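Local atomic coordinates of putative histidine protein kinase (Rhodobacter sphaeroides, PDB entry 3KYJ), a protein that probably relays signals from chemoreceptors to the flagellar motors as the histidine kinase CheA3, of which this chain is the phosphotransfer (Hpt) domain. Residues A[14-19]-A[107-112]; A[32-37]-A[41-46]; A[95-100]-A[125-130]. One frame throughout, in Å; residues are numbered along the deposited sequence. Where two conformers were deposited one is given.

How the contacts relate
All three contacts join helices of one all-helical Hpt domain, and helices 10-35 and 89-112 recur. Contact 1 ties the start of helix 10-35 to the end of helix 89-112; contact 2, a surface contact, packs the other end of helix 10-35 on helix 40-60; contact 3 sets helix 122-135 against the middle of helix 89-112. Contacts 1 and 3 are partly buried, yet a hydroxyl-hydroxyl hydrogen bond crosses the first, whereas the third combines a leucine-leucine methyl contact with an amide beside a phenyl ring. Contact 2 sets a methyl over an imidazole face and a leucine against the histidine CB. Contacts 2 and 3 meet, Leu32 and Gln35 packing on Leu96, while contact 1 stands apart.

Contact 1 (A[14-19]-A[107-112]); sequences ALYADD and EETAAS
Tyr16 reaches from helix 10-35 to Thr109 and Ala110 near the end of helix 89-112, joining two nearly antiparallel helices of the Hpt helical bundle. The axes of the two short segments approach to 9.6 Å, with 168° between their N-to-C directions. Tyr16 is buried, and its CG lies anti to the backbone N (chi1 169°), which carries the ring across to helix 89-112. Its OH donates a hydrogen bond of 2.7 Å to Thr109 OG1, and that oxygen lies in the plane of the ring, at its edge, with the two side chains crossing at about a right angle. Thr109 OG1 is in turn hydrogen-bonded to the carbonyl oxygen of Met105, one turn back in its own helix, so the threonine hydroxyl joins the tyrosine to the backbone. Ala110 N also lies at the ring edge, 4.1 Å from Tyr16 CE2, and Ala110 CB is 4.2 Å from Tyr16 CD2. Small side chains allow the backbones themselves to come near: the CA atoms of Ala17 and Ala110 are 5.9 Å apart. Leu61 and Leu63 also touch Tyr16, Trp13 meets its ring edge-to-face, and an apolar side chain of another protein chain packs on it. Beside the polar link, the methyls of Ala17 and Ala110 meet, CB to CB, at 4.0 Å.

Contact 2 (A[32-37]-A[41-46]); sequences LALQAG and AAHVGP
His43 lays one face of its imidazole against Ala33, packing the start of helix 40-60 on the last turns of helix 10-35 in the helical hairpin that opens this Hpt domain. Ala33 CB stands 3.7 Å from the ring centroid and 30° off the normal, a CH-pi contact displaced toward the far side of the ring: CE1 is 3.3 Å and NE2 3.4 Å from Ala33 CB. In His43, CG is anti to the carbonyl carbon (chi1 -67°), and chi2 of -70° turns the ring broadside to the methyl. Leu34 also places CG anti to its carbonyl carbon; CD1 continues the chain in extended form, and the other branch, CD2, comes within 3.9 Å of His43 CB. The two side chains slide past each other in opposite directions; Leu34 meets the histidine at CB, and Ala33 lies over one face of the ring. Beyond this pair, Leu34 also packs on Val92 and Met87. Helix 10-35 ends in a Schellman motif at Gly37. In the connection that follows, Glu38 OE1 is hydrogen-bonded to His43 NE2, which, with the methyl over one face, is likely to restrain the ring's rotation. With an alanine here in place of His43, the Ala33 methyl would probably lose the ring it rests on and Glu38 this hydrogen bond. The chemistry is thus apolar between the segments, with the polar end of the ring turned to Glu38, whose carboxylate would be expected to favour a protonated imidazole.

Contact 3 (A[95-100]-A[125-130]); sequences LLFASD and MDQLRS
Phe97 and Gln127 meet with their flat groups turned nearly alike, ring and amide planes only 18° apart, although the side chains themselves cross at about a right angle. The pair joins helix 89-112 of the Hpt bundle to helix 122-135, the last helix of the chain. The CB bond of Phe97 points toward helix 122-135, and CG anti to the backbone N (chi1 178°) puts the CD2-CE2 side of the ring against the Gln127 amide. Gln127 runs extended beyond CG (chi2 176°), bringing its amide alongside the CD2-CE2 bond of the ring: OE1 lies 3.5 Å from Phe97 CD2, and NE2 lies 3.7 Å from Phe97 CE2. The oxygen approaches the ring obliquely, and the amide touches the phenyl group by van der Waals contact. Leu124, one turn before Leu128 on the same helix, adds apolar contact to Phe97. Deeper between the helices the leucines take over. Leu95 and Leu128 meet by their CD2 methyls, 4.3 Å apart, each bringing the end of its side chain nearer than the direction of its CB bond would suggest. Leu31 of helix 10-35 also packs on Leu95. The CB bond of buried Ala98 points toward segment 125-130 as well, and its methyl packs on Leu124 and on Cys73 of helix 64-82. The joint thus grades from buried methyl packing to a more exposed ring and amide, and its cohesion between these two segments rests on dispersion and shape rather than on directional bonds.

Contact 1 (A[14-19]-A[107-112])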
loop_
_atom_site.group_PDB
_atom_site.type_symbol
_atom_site.label_atom_id
_atom_site.label_comp_id
_atom_site.label_asym_id
_atom_site.label_seq_id
_atom_site.Cartn_x
_atom_site.Cartn_y
_atom_site.Cartn_z
ATOM N N ALA A 14 -8.445 -7.225 12.766
ATOM C CA ALA A 14 -9.203 -8.194 11.983
ATOM C C ALA A 14 -8.880 -8.045 10.498
ATOM O O ALA A 14 -8.671 -9.022 9.794
ATOM C CB ALA A 14 -10.683 -8.023 12.212
ATOM N N LEU A 15 -8.824 -6.801 10.034
ATOM C CA LEU A 15 -8.518 -6.534 8.638
ATOM C C LEU A 15 -7.079 -6.921 8.299
ATOM O O LEU A 15 -6.806 -7.436 7.225
ATOM C CB LEU A 15 -8.779 -5.066 8.330
ATOM C CG LEU A 15 -8.516 -4.664 6.895
ATOM C CD1 LEU A 15 -9.459 -5.457 5.982
ATOM C CD2 LEU A 15 -8.739 -3.159 6.738
ATOM N N TYR A 16 -6.155 -6.681 9.213
ATOM C CA TYR A 16 -4.773 -7.102 8.990
ATOM C C TYR A 16 -4.697 -8.603 8.729
ATOM O O TYR A 16 -4.015 -9.063 7.822
ATOM C CB TYR A 16 -3.938 -6.707 10.203
ATOM C CG TYR A 16 -2.551 -7.275 10.261
ATOM C CD1 TYR A 16 -1.523 -6.762 9.469
ATOM C CD2 TYR A 16 -2.253 -8.296 11.167
ATOM C CE1 TYR A 16 -0.233 -7.281 9.559
ATOM C CE2 TYR A 16 -0.990 -8.824 11.242
ATOM C CZ TYR A 16 0.008 -8.309 10.456
ATOM O OH TYR A 16 1.271 -8.837 10.587
ATOM N N ALA A 17 -5.419 -9.377 9.521
ATOM C CA ALA A 17 -5.382 -10.820 9.369
ATOM C C ALA A 17 -6.054 -11.264 8.072
ATOM O O ALA A 17 -5.541 -12.142 7.377
ATOM C CB ALA A 17 -6.024 -11.484 10.584
ATOM N N ASP A 18 -7.191 -10.663 7.744
ATOM C CA ASP A 18 -7.963 -11.071 6.579
ATOM C C ASP A 18 -7.252 -10.651 5.298
ATOM O O ASP A 18 -7.028 -11.468 4.437
ATOM C CB ASP A 18 -9.370 -10.471 6.626
ATOM C CG ASP A 18 -10.276 -11.011 5.540
ATOM O OD1 ASP A 18 -9.938 -12.044 4.934
ATOM O OD2 ASP A 18 -11.343 -10.408 5.307
ATOM N N ASP A 19 -6.904 -9.375 5.186
ATOM C CA ASP A 19 -6.214 -8.845 3.999
ATOM C C ASP A 19 -4.840 -9.510 3.848
ATOM O O ASP A 19 -4.405 -9.809 2.737
ATOM C CB ASP A 19 -6.082 -7.321 4.146
ATOM C CG ASP A 19 -5.986 -6.603 2.824
ATOM O OD1 ASP A 19 -7.034 -6.309 2.229
ATOM O OD2 ASP A 19 -4.870 -6.296 2.386
ATOM N N GLU A 107 0.027 -15.087 11.472
ATOM C CA GLU A 107 -0.859 -15.753 12.415
ATOM C C GLU A 107 -0.489 -15.371 13.848
ATOM O O GLU A 107 -1.356 -15.150 14.694
ATOM C CB GLU A 107 -0.809 -17.270 12.224
ATOM C CG GLU A 107 -1.473 -17.760 10.932
ATOM C CD GLU A 107 -1.429 -19.272 10.787
ATOM O OE1 GLU A 107 -1.394 -19.967 11.824
ATOM O OE2 GLU A 107 -1.436 -19.767 9.640
ATOM N N GLU A 108 0.812 -15.272 14.115
ATOM C CA GLU A 108 1.269 -14.899 15.442
ATOM C C GLU A 108 1.006 -13.432 15.784
ATOM O O GLU A 108 0.520 -13.142 16.877
ATOM C CB GLU A 108 2.756 -15.148 15.598
ATOM C CG GLU A 108 3.265 -14.742 16.969
ATOM C CD GLU A 108 4.759 -14.587 16.974
ATOM O OE1 GLU A 108 5.453 -15.551 16.569
ATOM O OE2 GLU A 108 5.240 -13.506 17.367
ATOM N N THR A 109 1.360 -12.513 14.883
ATOM C CA THR A 109 1.280 -11.077 15.171
ATOM C C THR A 109 -0.172 -10.652 15.258
ATOM O O THR A 109 -0.518 -9.762 16.024
ATOM C CB THR A 109 2.002 -10.182 14.119
ATOM O OG1 THR A 109 1.489 -10.435 12.800
ATOM C CG2 THR A 109 3.495 -10.420 14.143
ATOM N N ALA A 110 -1.031 -11.308 14.490
ATOM C CA ALA A 110 -2.435 -10.952 14.477
ATOM C C ALA A 110 -3.010 -11.248 15.851
ATOM O O ALA A 110 -3.970 -10.607 16.278
ATOM C CB ALA A 110 -3.177 -11.733 13.420
ATOM N N ALA A 111 -2.418 -12.222 16.535
ATOM C CA ALA A 111 -2.960 -12.717 17.790
ATOM C C ALA A 111 -2.331 -12.001 18.992
ATOM O O ALA A 111 -2.996 -11.749 20.000
ATOM C CB ALA A 111 -2.735 -14.217 17.894
ATOM N N SER A 112 -1.057 -11.655 18.870
ATOM C CA SER A 112 -0.352 -10.869 19.869
ATOM C C SER A 112 -0.614 -9.368 19.721
ATOM O O SER A 112 -0.329 -8.602 20.631
ATOM C CB SER A 112 1.148 -11.082 19.749
ATOM O OG SER A 112 1.604 -10.562 18.510
#

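Contact 2 (A[32-37]-A[41-46])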
loop_
_atom_site.group_PDB
_atom_site.type_symbol
_atom_site.label_atom_id
_atom_site.label_comp_id
_atom_site.label_asym_id
_atom_site.label_seq_id
_atom_site.Cartn_x
_atom_site.Cartn_y
_atom_site.Cartn_z
ATOM N N LEU A 32 3.466 -21.129 -6.837
ATOM C CA LEU A 32 3.148 -22.516 -7.176
ATOM C C LEU A 32 2.893 -22.644 -8.675
ATOM O O LEU A 32 3.267 -23.641 -9.269
ATOM C CB LEU A 32 1.950 -23.031 -6.370
ATOM C CG LEU A 32 2.223 -23.243 -4.871
ATOM C CD1 LEU A 32 0.965 -23.628 -4.161
ATOM C CD2 LEU A 32 3.315 -24.281 -4.624
ATOM N N ALA A 33 2.278 -21.639 -9.286
ATOM C CA ALA A 33 2.099 -21.646 -10.733
ATOM C C ALA A 33 3.447 -21.636 -11.457
ATOM O O ALA A 33 3.631 -22.373 -12.441
ATOM C CB ALA A 33 1.207 -20.471 -11.168
ATOM N N LEU A 34 4.405 -20.856 -10.946
ATOM C CA LEU A 34 5.732 -20.808 -11.541
ATOM C C LEU A 34 6.436 -22.148 -11.379
ATOM O O LEU A 34 7.085 -22.651 -12.289
ATOM C CB LEU A 34 6.553 -19.672 -10.924
ATOM C CG LEU A 34 6.082 -18.265 -11.289
ATOM C CD1 LEU A 34 6.795 -17.233 -10.428
ATOM C CD2 LEU A 34 6.278 -17.973 -12.788
ATOM N N GLN A 35 6.279 -22.750 -10.216
ATOM C CA GLN A 35 6.891 -24.034 -9.962
ATOM C C GLN A 35 6.322 -25.103 -10.886
ATOM O O GLN A 35 7.018 -26.047 -11.242
ATOM C CB GLN A 35 6.668 -24.400 -8.496
ATOM C CG GLN A 35 7.513 -25.505 -7.994
ATOM C CD GLN A 35 7.330 -25.677 -6.506
ATOM O OE1 GLN A 35 6.214 -25.869 -6.032
ATOM N NE2 GLN A 35 8.420 -25.580 -5.758
ATOM N N ALA A 36 5.069 -24.945 -11.295
ATOM C CA ALA A 36 4.433 -25.908 -12.191
ATOM C C ALA A 36 4.756 -25.643 -13.672
ATOM O O ALA A 36 4.302 -26.377 -14.549
ATOM C CB ALA A 36 2.945 -25.899 -11.979
ATOM N N GLY A 37 5.525 -24.602 -13.955
ATOM C CA GLY A 37 5.974 -24.355 -15.316
ATOM C C GLY A 37 5.217 -23.284 -16.074
ATOM O O GLY A 37 5.354 -23.158 -17.286
ATOM N N ALA A 41 5.884 -14.128 -17.112
ATOM C CA ALA A 41 5.179 -12.974 -17.643
ATOM C C ALA A 41 3.809 -12.821 -16.999
ATOM O O ALA A 41 3.338 -11.720 -16.823
ATOM C CB ALA A 41 5.047 -13.074 -19.175
ATOM N N ALA A 42 3.167 -13.938 -16.675
ATOM C CA ALA A 42 1.819 -13.922 -16.108
ATOM C C ALA A 42 1.805 -13.744 -14.594
ATOM O O ALA A 42 0.765 -13.447 -14.013
ATOM C CB ALA A 42 1.085 -15.221 -16.469
ATOM N N HIS A 43 2.952 -13.940 -13.960
ATOM C CA HIS A 43 2.958 -14.078 -12.500
ATOM C C HIS A 43 3.812 -13.083 -11.735
ATOM O O HIS A 43 3.569 -12.886 -10.547
ATOM C CB HIS A 43 3.352 -15.496 -12.127
ATOM C CG HIS A 43 2.332 -16.502 -12.533
ATOM N ND1 HIS A 43 1.101 -16.590 -11.921
ATOM C CD2 HIS A 43 2.314 -17.392 -13.555
ATOM C CE1 HIS A 43 0.384 -17.527 -12.517
ATOM N NE2 HIS A 43 1.095 -18.025 -13.513
ATOM N N VAL A 44 4.796 -12.445 -12.367
ATOM C CA VAL A 44 5.678 -11.546 -11.609
ATOM C C VAL A 44 4.918 -10.304 -11.107
ATOM O O VAL A 44 5.139 -9.847 -9.993
ATOM C CB VAL A 44 6.963 -11.205 -12.422
ATOM C CG1 VAL A 44 7.782 -10.083 -11.771
ATOM C CG2 VAL A 44 7.825 -12.456 -12.544
ATOM N N GLY A 45 3.994 -9.783 -11.904
ATOM C CA GLY A 45 3.175 -8.664 -11.474
ATOM C C GLY A 45 2.302 -8.993 -10.279
ATOM O O GLY A 45 2.363 -8.305 -9.264
ATOM N N PRO A 46 1.495 -10.056 -10.375
ATOM C CA PRO A 46 0.672 -10.476 -9.240
ATOM C C PRO A 46 1.504 -10.767 -7.999
ATOM O O PRO A 46 1.098 -10.433 -6.894
ATOM C CB PRO A 46 -0.026 -11.734 -9.763
ATOM C CG PRO A 46 -0.138 -11.506 -11.274
ATOM C CD PRO A 46 1.099 -10.729 -11.635
#

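Contact 3 (A[95-100]-A[125-130])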
loop_
_atom_site.group_PDB
_atom_site.type_symbol
_atom_site.label_atom_id
_atom_site.label_comp_id
_atom_site.label_asym_id
_atom_site.label_seq_id
_atom_site.Cartn_x
_atom_site.Cartn_y
_atom_site.Cartn_z
ATOM N N LEU A 95 11.280 -17.732 -2.246
ATOM C CA LEU A 95 10.044 -16.989 -2.007
ATOM C C LEU A 95 8.925 -17.885 -1.480
ATOM O O LEU A 95 8.079 -17.405 -0.723
ATOM C CB LEU A 95 9.610 -16.215 -3.238
ATOM C CG LEU A 95 10.537 -15.081 -3.665
ATOM C CD1 LEU A 95 10.125 -14.482 -5.013
ATOM C CD2 LEU A 95 10.563 -13.996 -2.575
ATOM N N LEU A 96 8.899 -19.164 -1.869
ATOM C CA LEU A 96 7.960 -20.108 -1.273
ATOM C C LEU A 96 8.251 -20.260 0.236
ATOM O O LEU A 96 7.337 -20.251 1.049
ATOM C CB LEU A 96 7.990 -21.482 -1.961
ATOM C CG LEU A 96 7.100 -21.547 -3.197
ATOM C CD1 LEU A 96 7.388 -22.840 -3.966
ATOM C CD2 LEU A 96 5.639 -21.456 -2.801
ATOM N N PHE A 97 9.529 -20.379 0.596
ATOM C CA PHE A 97 9.939 -20.407 1.999
ATOM C C PHE A 97 9.503 -19.105 2.680
ATOM O O PHE A 97 8.950 -19.118 3.786
ATOM C CB PHE A 97 11.470 -20.618 2.061
ATOM C CG PHE A 97 12.064 -20.623 3.447
ATOM C CD1 PHE A 97 11.453 -21.278 4.488
ATOM C CD2 PHE A 97 13.238 -19.951 3.683
ATOM C CE1 PHE A 97 12.029 -21.273 5.774
ATOM C CE2 PHE A 97 13.810 -19.942 4.951
ATOM C CZ PHE A 97 13.194 -20.591 5.981
ATOM N N ALA A 98 9.718 -17.979 2.007
ATOM C CA ALA A 98 9.281 -16.700 2.548
ATOM C C ALA A 98 7.778 -16.667 2.778
ATOM O O ALA A 98 7.329 -16.153 3.793
ATOM C CB ALA A 98 9.717 -15.552 1.680
ATOM N N SER A 99 6.992 -17.217 1.855
ATOM C CA SER A 99 5.543 -17.157 2.001
ATOM C C SER A 99 5.126 -17.951 3.238
ATOM O O SER A 99 4.268 -17.491 3.995
ATOM C CB SER A 99 4.823 -17.627 0.722
ATOM O OG SER A 99 4.921 -19.009 0.512
ATOM N N ASP A 100 5.752 -19.106 3.473
ATOM C CA ASP A 100 5.411 -19.895 4.656
ATOM C C ASP A 100 5.803 -19.159 5.935
ATOM O O ASP A 100 5.081 -19.213 6.929
ATOM C CB ASP A 100 6.096 -21.261 4.617
ATOM C CG ASP A 100 5.434 -22.221 3.648
ATOM O OD1 ASP A 100 4.247 -22.013 3.288
ATOM O OD2 ASP A 100 6.106 -23.199 3.272
ATOM N N MET A 125 16.279 -14.243 6.038
ATOM C CA MET A 125 16.886 -12.984 5.667
ATOM C C MET A 125 18.251 -13.238 5.012
ATOM O O MET A 125 18.595 -12.632 4.017
ATOM C CB MET A 125 17.000 -12.044 6.877
ATOM C CG MET A 125 15.630 -11.553 7.414
ATOM S SD MET A 125 14.769 -10.514 6.222
ATOM C CE MET A 125 15.659 -8.970 6.447
ATOM N N ASP A 126 19.047 -14.121 5.602
ATOM C CA ASP A 126 20.336 -14.428 4.996
ATOM C C ASP A 126 20.190 -14.964 3.567
ATOM O O ASP A 126 20.962 -14.589 2.684
ATOM C CB ASP A 126 21.102 -15.451 5.841
ATOM C CG ASP A 126 21.784 -14.843 7.056
ATOM O OD1 ASP A 126 21.892 -13.595 7.165
ATOM O OD2 ASP A 126 22.256 -15.637 7.899
ATOM N N GLN A 127 19.191 -15.817 3.343
ATOM C CA GLN A 127 18.990 -16.423 2.017
ATOM C C GLN A 127 18.579 -15.366 1.012
ATOM O O GLN A 127 19.049 -15.332 -0.110
ATOM C CB GLN A 127 17.930 -17.518 2.087
ATOM C CG GLN A 127 18.370 -18.761 2.841
ATOM C CD GLN A 127 17.267 -19.788 2.982
ATOM O OE1 GLN A 127 16.387 -19.892 2.128
ATOM N NE2 GLN A 127 17.308 -20.557 4.064
ATOM N N LEU A 128 17.680 -14.488 1.419
ATOM C CA LEU A 128 17.284 -13.409 0.533
ATOM C C LEU A 128 18.479 -12.517 0.209
ATOM O O LEU A 128 18.708 -12.188 -0.956
ATOM C CB LEU A 128 16.156 -12.589 1.148
ATOM C CG LEU A 128 14.793 -13.272 1.204
ATOM C CD1 LEU A 128 13.923 -12.582 2.229
ATOM C CD2 LEU A 128 14.064 -13.266 -0.162
ATOM N N ARG A 129 19.277 -12.147 1.224
ATOM C CA ARG A 129 20.379 -11.237 0.972
ATOM C C ARG A 129 21.404 -11.892 0.042
ATOM O O ARG A 129 21.972 -11.222 -0.804
ATOM C CB ARG A 129 21.066 -10.809 2.280
ATOM C CG ARG A 129 20.226 -9.906 3.148
ATOM C CD ARG A 129 21.092 -9.259 4.268
ATOM N NE ARG A 129 20.283 -8.709 5.371
ATOM C CZ ARG A 129 19.532 -7.617 5.265
ATOM N NH1 ARG A 129 19.457 -6.948 4.119
ATOM N NH2 ARG A 129 18.839 -7.193 6.302
ATOM N N SER A 130 21.626 -13.193 0.228
ATOM C CA SER A 130 22.570 -13.956 -0.590
ATOM C C SER A 130 22.112 -14.013 -2.052
ATOM O O SER A 130 22.896 -13.735 -2.947
ATOM C CB SER A 130 22.689 -15.386 -0.063
ATOM O OG SER A 130 23.414 -16.188 -0.997
#